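Local coordinates for transcriptional regulator (Saccharomonospora viridis, PDB 4KWA), which probably acts as a TetR-family DNA-binding transcriptional repressor, and binds choline in a pocket of its helical structure, at residues Q2-A5 against R6-I9; N38-I41 against H42-P46. All blocks are in the same frame, centred on the assembly; numbering follows the deposited sequence.

Interaction 1. Residues Q2-A5 against R6-I9; sequences QSEA and RRRI
The carbonyl O of A5 accepts the backbone N-H of I9 at 3.1 Å, one of four successive i to i+4 bonds that wind the first turns of helix 2-20. A5 O also lies 3.3 Å from I9 CG1, because CG1 is turned back beside the backbone N. On another flank of the turn the E4 carboxylate binds R7 through OE1 and lies against the R8 chain through OE2. With CG anti to the backbone N (chi1 164°) and the chain bent at its next bond, it runs forward alongside R7. E4 OE1 meets the edge of the R7 guanidinium near its plane, 3.4 Å from R7 NE, in a salt bridge whose hydrogen bond is straight but weak. E4 OE2 touches R8 CD at 3.0 Å, while R8 NE stays 4.2 Å from E4 OE2, beyond a salt bridge. R7 NH1 makes a salt bridge with E11, so two acids share its guanidinium. R6 follows a different course: R6 CG sits 3.6 Å from Q2 O, and its side chain touches H44 and F45. Three consecutive arginines thus fan out around the helix, and E4 would be expected to offset the positive charge of R7 and, more distantly, R8.

Interaction 2. Residues N38-I41 against H42-P46; sequences NATI and HYHFP
N38-I41 and H42-P46 form one short helix and its exit: i to i+4 bonds run from H42 N to N38 O through F45 N to I41 O, after which F45 leaves helical geometry with phi -139° and psi 87°. I41 O is gripped twice at this end, by F45 N at 2.9 Å and, weakly and at a poorer angle, by H44 N at 3.1 Å. The H42 side chain folds back over the preceding turn. Its CG stands beside its own backbone N (chi1 -56°), which lays one face of the imidazole over N38 O; the closest approach is 2.9 Å, from H42 CD2 to N38 O. N38 O thus serves both H42 N and the ring. N38 CB lies above the same side of the ring, 3.6 Å from H42 NE2. At the ring edge a water bound in the ring plane joins H42 NE2 to N38 OD1, 2.9 Å from each; it donates to the asparagine oxygen. This bridge links side chains one turn apart. H44 has its ND1 3.2 Å from T40 O, with the imidazole oblique to that carbonyl, while Y43 CD2 lies over one of its faces. The H44 CB in turn covers part of a face of F45. T40 OG1 is tied to S37 OG just before the helix. This is the second helix of the predicted helix-turn-helix, the position of the recognition helix in TetR-family proteins. N38 and H42 face helix 27-34, both touching I27; I41 and F45 are buried, meeting I51 of helix 48-71, and I41 packs on I9 of helix 2-20.

Interactions 1 and 2 are local contacts, each within a single helix of the predicted N-terminal DNA-binding region, with centres about 11 Å apart. The two helices, 2-20 and 38-44, pack directly on each other, so the two contacts share one interface. Interaction 1 is largely a surface contact, at the start of a long helix, and its chemistry is acid against arginine. Interaction 2 is partly buried and spans a whole short helix, including its end; imidazoles, backbone carbonyls and a bridging water take the place of charge pairs. Both also touch helix 48-71.

Interaction 1. Residues Q2-A5 against R6-I9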
ATOM      1  N   GLN A   2      18.108  29.690 -11.539  1.00 64.57           N
ATOM      2  CA  GLN A   2      17.682  28.502 -12.279  1.00 66.07           C
ATOM      3  C   GLN A   2      17.352  27.346 -11.306  1.00 64.20           C
ATOM      4  O   GLN A   2      16.421  26.524 -11.561  1.00 54.63           O
ATOM      5  CB  GLN A   2      18.762  28.130 -13.300  1.00 70.57           C
ATOM      6  CG  GLN A   2      18.560  26.819 -14.071  1.00 67.79           C
ATOM      7  CD  GLN A   2      19.471  26.683 -15.309  1.00 67.22           C
ATOM      8  OE1 GLN A   2      19.754  25.568 -15.793  1.00 52.64           O
ATOM      9  NE2 GLN A   2      19.940  27.812 -15.811  1.00 75.74           N
ATOM     10  N   SER A   3      18.101  27.294 -10.198  1.00 54.42           N
ATOM     11  CA  SER A   3      17.870  26.298  -9.155  1.00 59.07           C
ATOM     12  C   SER A   3      16.507  26.636  -8.522  1.00 55.02           C
ATOM     13  O   SER A   3      15.779  25.733  -8.122  1.00 41.17           O
ATOM     14  CB  SER A   3      18.993  26.293  -8.102  1.00 62.71           C
ATOM     15  OG  SER A   3      19.115  27.550  -7.456  1.00 67.43           O
ATOM     16  N   GLU A   4      16.188  27.932  -8.479  1.00 58.29           N
ATOM     17  CA  GLU A   4      14.906  28.454  -7.961  1.00 62.42           C
ATOM     18  C   GLU A   4      13.729  28.063  -8.901  1.00 52.81           C
ATOM     19  O   GLU A   4      12.686  27.666  -8.424  1.00 48.11           O
ATOM     20  CB  GLU A   4      14.993  29.985  -7.751  1.00 68.87           C
ATOM     21  CG  GLU A   4      13.680  30.750  -7.572  1.00 75.10           C
ATOM     22  CD  GLU A   4      12.872  30.337  -6.358  1.00 80.00           C
ATOM     23  OE1 GLU A   4      13.418  29.629  -5.488  1.00 67.82           O
ATOM     24  OE2 GLU A   4      11.683  30.748  -6.271  1.00 83.85           O
ATOM     25  N   ALA A   5      13.935  28.128 -10.220  1.00 49.00           N
ATOM     26  CA  ALA A   5      12.904  27.700 -11.174  1.00 51.52           C
ATOM     27  C   ALA A   5      12.626  26.199 -10.952  1.00 43.57           C
ATOM     28  O   ALA A   5      11.479  25.795 -10.847  1.00 36.82           O
ATOM     29  CB  ALA A   5      13.357  27.960 -12.596  1.00 55.36           C
ATOM     30  N   ARG A   6      13.682  25.394 -10.800  1.00 46.85           N
ATOM     31  CA  ARG A   6      13.533  23.940 -10.545  1.00 46.18           C
ATOM     32  C   ARG A   6      12.749  23.580  -9.284  1.00 37.63           C
ATOM     33  O   ARG A   6      11.853  22.693  -9.270  1.00 31.82           O
ATOM     34  CB  ARG A   6      14.916  23.233 -10.461  1.00 49.02           C
ATOM     35  CG  ARG A   6      15.641  22.984 -11.768  1.00 51.73           C
ATOM     36  CD  ARG A   6      16.980  22.247 -11.564  1.00 53.55           C
ATOM     37  NE  ARG A   6      16.803  20.813 -11.448  1.00 54.38           N
ATOM     38  CZ  ARG A   6      16.615  20.124 -10.317  1.00 60.88           C
ATOM     39  NH1 ARG A   6      16.382  18.828 -10.412  1.00 54.93           N
ATOM     40  NH2 ARG A   6      16.616  20.697  -9.104  1.00 60.10           N
ATOM     41  N   ARG A   7      13.125  24.178  -8.163  1.00 34.71           N
ATOM     42  CA  ARG A   7      12.455  23.903  -6.929  1.00 35.02           C
ATOM     43  C   ARG A   7      10.949  24.192  -6.996  1.00 30.04           C
ATOM     44  O   ARG A   7      10.136  23.455  -6.486  1.00 32.60           O
ATOM     45  CB  ARG A   7      13.069  24.838  -5.877  1.00 48.07           C
ATOM     46  CG  ARG A   7      12.639  24.554  -4.463  1.00 44.40           C
ATOM     47  CD  ARG A   7      13.009  25.675  -3.518  1.00 55.36           C
ATOM     48  NE  ARG A   7      12.239  26.903  -3.807  1.00 55.35           N
ATOM     49  CZ  ARG A   7      10.958  27.082  -3.455  1.00 55.05           C
ATOM     50  NH1 ARG A   7      10.265  26.081  -2.866  1.00 56.35           N
ATOM     51  NH2 ARG A   7      10.339  28.231  -3.758  1.00 46.88           N
ATOM     52  N   ARG A   8      10.596  25.336  -7.603  1.00 34.48           N
ATOM     53  CA  ARG A   8       9.195  25.738  -7.725  1.00 38.93           C
ATOM     54  C   ARG A   8       8.401  24.751  -8.584  1.00 30.39           C
ATOM     55  O   ARG A   8       7.325  24.346  -8.200  1.00 33.24           O
ATOM     56  CB  ARG A   8       9.044  27.210  -8.149  1.00 44.22           C
ATOM     57  CG  ARG A   8       9.008  28.139  -6.907  1.00 57.74           C
ATOM     58  CD  ARG A   8       8.970  29.661  -7.136  1.00 62.05           C
ATOM     59  NE  ARG A   8       7.867  30.108  -7.995  1.00 63.64           N
ATOM     60  CZ  ARG A   8       7.971  30.396  -9.299  1.00 72.54           C
ATOM     61  NH1 ARG A   8       6.867  30.756 -10.002  1.00 58.66           N
ATOM     62  NH2 ARG A   8       9.166  30.330  -9.913  1.00 65.94           N
ATOM     63  N   ILE A   9       9.002  24.338  -9.695  1.00 31.17           N
ATOM     64  CA  ILE A   9       8.367  23.318 -10.517  1.00 29.39           C
ATOM     65  C   ILE A   9       8.122  22.073  -9.722  1.00 28.17           C
ATOM     66  O   ILE A   9       7.023  21.484  -9.758  1.00 30.70           O
ATOM     67  CB  ILE A   9       9.225  22.966 -11.749  1.00 29.63           C
ATOM     68  CG1 ILE A   9       9.319  24.120 -12.730  1.00 30.81           C
ATOM     69  CG2 ILE A   9       8.646  21.755 -12.465  1.00 30.89           C
ATOM     70  CD1 ILE A   9      10.365  23.954 -13.826  1.00 35.86           C
TER

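Interaction 2. Residues N38-I41 against H42-P46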
ATOM      1  N   ASN A  38       5.502  25.738 -21.048  1.00 49.74           N
ATOM      2  CA  ASN A  38       5.752  24.334 -21.069  1.00 45.87           C
ATOM      3  C   ASN A  38       7.246  24.118 -21.392  1.00 38.35           C
ATOM      4  O   ASN A  38       7.842  23.229 -20.845  1.00 36.60           O
ATOM      5  CB  ASN A  38       4.846  23.611 -22.075  1.00 52.58           C
ATOM      6  CG  ASN A  38       3.456  23.306 -21.523  1.00 55.75           C
ATOM      7  OD1 ASN A  38       2.805  22.376 -21.988  1.00 64.20           O
ATOM      8  ND2 ASN A  38       3.040  24.006 -20.488  1.00 51.22           N
ATOM      9  N   ALA A  39       7.852  24.958 -22.261  1.00 38.58           N
ATOM     10  CA  ALA A  39       9.254  24.793 -22.648  1.00 33.63           C
ATOM     11  C   ALA A  39      10.294  24.828 -21.507  1.00 34.76           C
ATOM     12  O   ALA A  39      11.273  24.054 -21.493  1.00 38.49           O
ATOM     13  CB  ALA A  39       9.599  25.770 -23.782  1.00 43.97           C
ATOM     14  N   THR A  40      10.098  25.753 -20.571  1.00 38.99           N
ATOM     15  CA  THR A  40      10.942  25.878 -19.374  1.00 37.62           C
ATOM     16  C   THR A  40      10.927  24.593 -18.574  1.00 33.14           C
ATOM     17  O   THR A  40      11.979  24.137 -18.011  1.00 33.86           O
ATOM     18  CB  THR A  40      10.386  26.972 -18.446  1.00 39.87           C
ATOM     19  OG1 THR A  40      10.366  28.205 -19.149  1.00 41.16           O
ATOM     20  CG2 THR A  40      11.267  27.103 -17.189  1.00 41.20           C
ATOM     21  N   ILE A  41       9.697  24.109 -18.368  1.00 30.70           N
ATOM     22  CA  ILE A  41       9.540  22.856 -17.661  1.00 32.81           C
ATOM     23  C   ILE A  41      10.263  21.717 -18.370  1.00 32.20           C
ATOM     24  O   ILE A  41      11.018  20.975 -17.749  1.00 31.91           O
ATOM     25  CB  ILE A  41       8.068  22.435 -17.425  1.00 32.65           C
ATOM     26  CG1 ILE A  41       7.185  23.543 -16.786  1.00 41.84           C
ATOM     27  CG2 ILE A  41       8.057  21.185 -16.613  1.00 30.90           C
ATOM     28  CD1 ILE A  41       7.788  24.220 -15.607  1.00 48.74           C
ATOM     29  N   HIS A  42      10.046  21.598 -19.682  1.00 34.63           N
ATOM     30  CA  HIS A  42      10.713  20.520 -20.486  1.00 35.55           C
ATOM     31  C   HIS A  42      12.257  20.635 -20.407  1.00 38.30           C
ATOM     32  O   HIS A  42      13.017  19.637 -20.308  1.00 33.16           O
ATOM     33  CB  HIS A  42      10.214  20.555 -21.929  1.00 38.13           C
ATOM     34  CG  HIS A  42       8.709  20.434 -22.104  1.00 30.74           C
ATOM     35  ND1 HIS A  42       7.967  19.415 -21.557  1.00 34.34           N
ATOM     36  CD2 HIS A  42       7.847  21.142 -22.885  1.00 40.05           C
ATOM     37  CE1 HIS A  42       6.709  19.520 -21.949  1.00 34.98           C
ATOM     38  NE2 HIS A  42       6.602  20.579 -22.733  1.00 46.09           N
ATOM     39  N   TYR A  43      12.727  21.871 -20.339  1.00 34.59           N
ATOM     40  CA  TYR A  43      14.176  22.108 -20.247  1.00 41.35           C
ATOM     41  C   TYR A  43      14.759  21.510 -19.015  1.00 40.85           C
ATOM     42  O   TYR A  43      15.749  20.778 -19.093  1.00 39.52           O
ATOM     43  CB  TYR A  43      14.480  23.586 -20.350  1.00 45.63           C
ATOM     44  CG  TYR A  43      15.926  23.984 -20.195  1.00 45.24           C
ATOM     45  CD1 TYR A  43      16.896  23.607 -21.150  1.00 44.71           C
ATOM     46  CD2 TYR A  43      16.313  24.845 -19.170  1.00 49.35           C
ATOM     47  CE1 TYR A  43      18.236  24.010 -21.027  1.00 42.39           C
ATOM     48  CE2 TYR A  43      17.639  25.271 -19.049  1.00 53.30           C
ATOM     49  CZ  TYR A  43      18.596  24.870 -19.987  1.00 45.56           C
ATOM     50  OH  TYR A  43      19.913  25.349 -19.863  1.00 43.60           O
ATOM     51  N   HIS A  44      14.075  21.641 -17.888  1.00 38.13           N
ATOM     52  CA  HIS A  44      14.639  21.051 -16.699  1.00 39.59           C
ATOM     53  C   HIS A  44      14.305  19.577 -16.539  1.00 40.07           C
ATOM     54  O   HIS A  44      15.103  18.804 -16.023  1.00 34.73           O
ATOM     55  CB  HIS A  44      14.191  21.811 -15.494  1.00 39.49           C
ATOM     56  CG  HIS A  44      14.768  23.189 -15.416  1.00 49.85           C
ATOM     57  ND1 HIS A  44      13.996  24.327 -15.484  1.00 51.48           N
ATOM     58  CD2 HIS A  44      16.053  23.607 -15.326  1.00 46.10           C
ATOM     59  CE1 HIS A  44      14.774  25.391 -15.407  1.00 49.31           C
ATOM     60  NE2 HIS A  44      16.028  24.981 -15.326  1.00 50.57           N
ATOM     61  N   PHE A  45      13.152  19.166 -17.037  1.00 35.93           N
ATOM     62  CA  PHE A  45      12.674  17.801 -16.853  1.00 33.89           C
ATOM     63  C   PHE A  45      12.043  17.308 -18.159  1.00 37.49           C
ATOM     64  O   PHE A  45      10.832  17.469 -18.377  1.00 37.68           O
ATOM     65  CB  PHE A  45      11.616  17.833 -15.733  1.00 33.16           C
ATOM     66  CG  PHE A  45      12.114  18.519 -14.477  1.00 29.69           C
ATOM     67  CD1 PHE A  45      11.630  19.756 -14.092  1.00 33.76           C
ATOM     68  CD2 PHE A  45      13.014  17.854 -13.633  1.00 33.87           C
ATOM     69  CE1 PHE A  45      12.046  20.357 -12.928  1.00 32.00           C
ATOM     70  CE2 PHE A  45      13.456  18.475 -12.485  1.00 34.37           C
ATOM     71  CZ  PHE A  45      12.965  19.731 -12.145  1.00 30.85           C
ATOM     72  N   PRO A  46      12.896  16.750 -19.058  1.00 41.69           N
ATOM     73  CA  PRO A  46      12.487  16.320 -20.396  1.00 37.78           C
ATOM     74  C   PRO A  46      11.367  15.339 -20.463  1.00 38.67           C
ATOM     75  O   PRO A  46      10.824  15.169 -21.558  1.00 37.41           O
ATOM     76  CB  PRO A  46      13.787  15.753 -21.017  1.00 42.68           C
ATOM     77  CG  PRO A  46      14.893  16.322 -20.198  1.00 43.70           C
ATOM     78  CD  PRO A  46      14.308  16.466 -18.810  1.00 41.95           C
TER
HETATM   79  O   HOH W   1       4.059  20.817 -24.022  1.00 48.33           O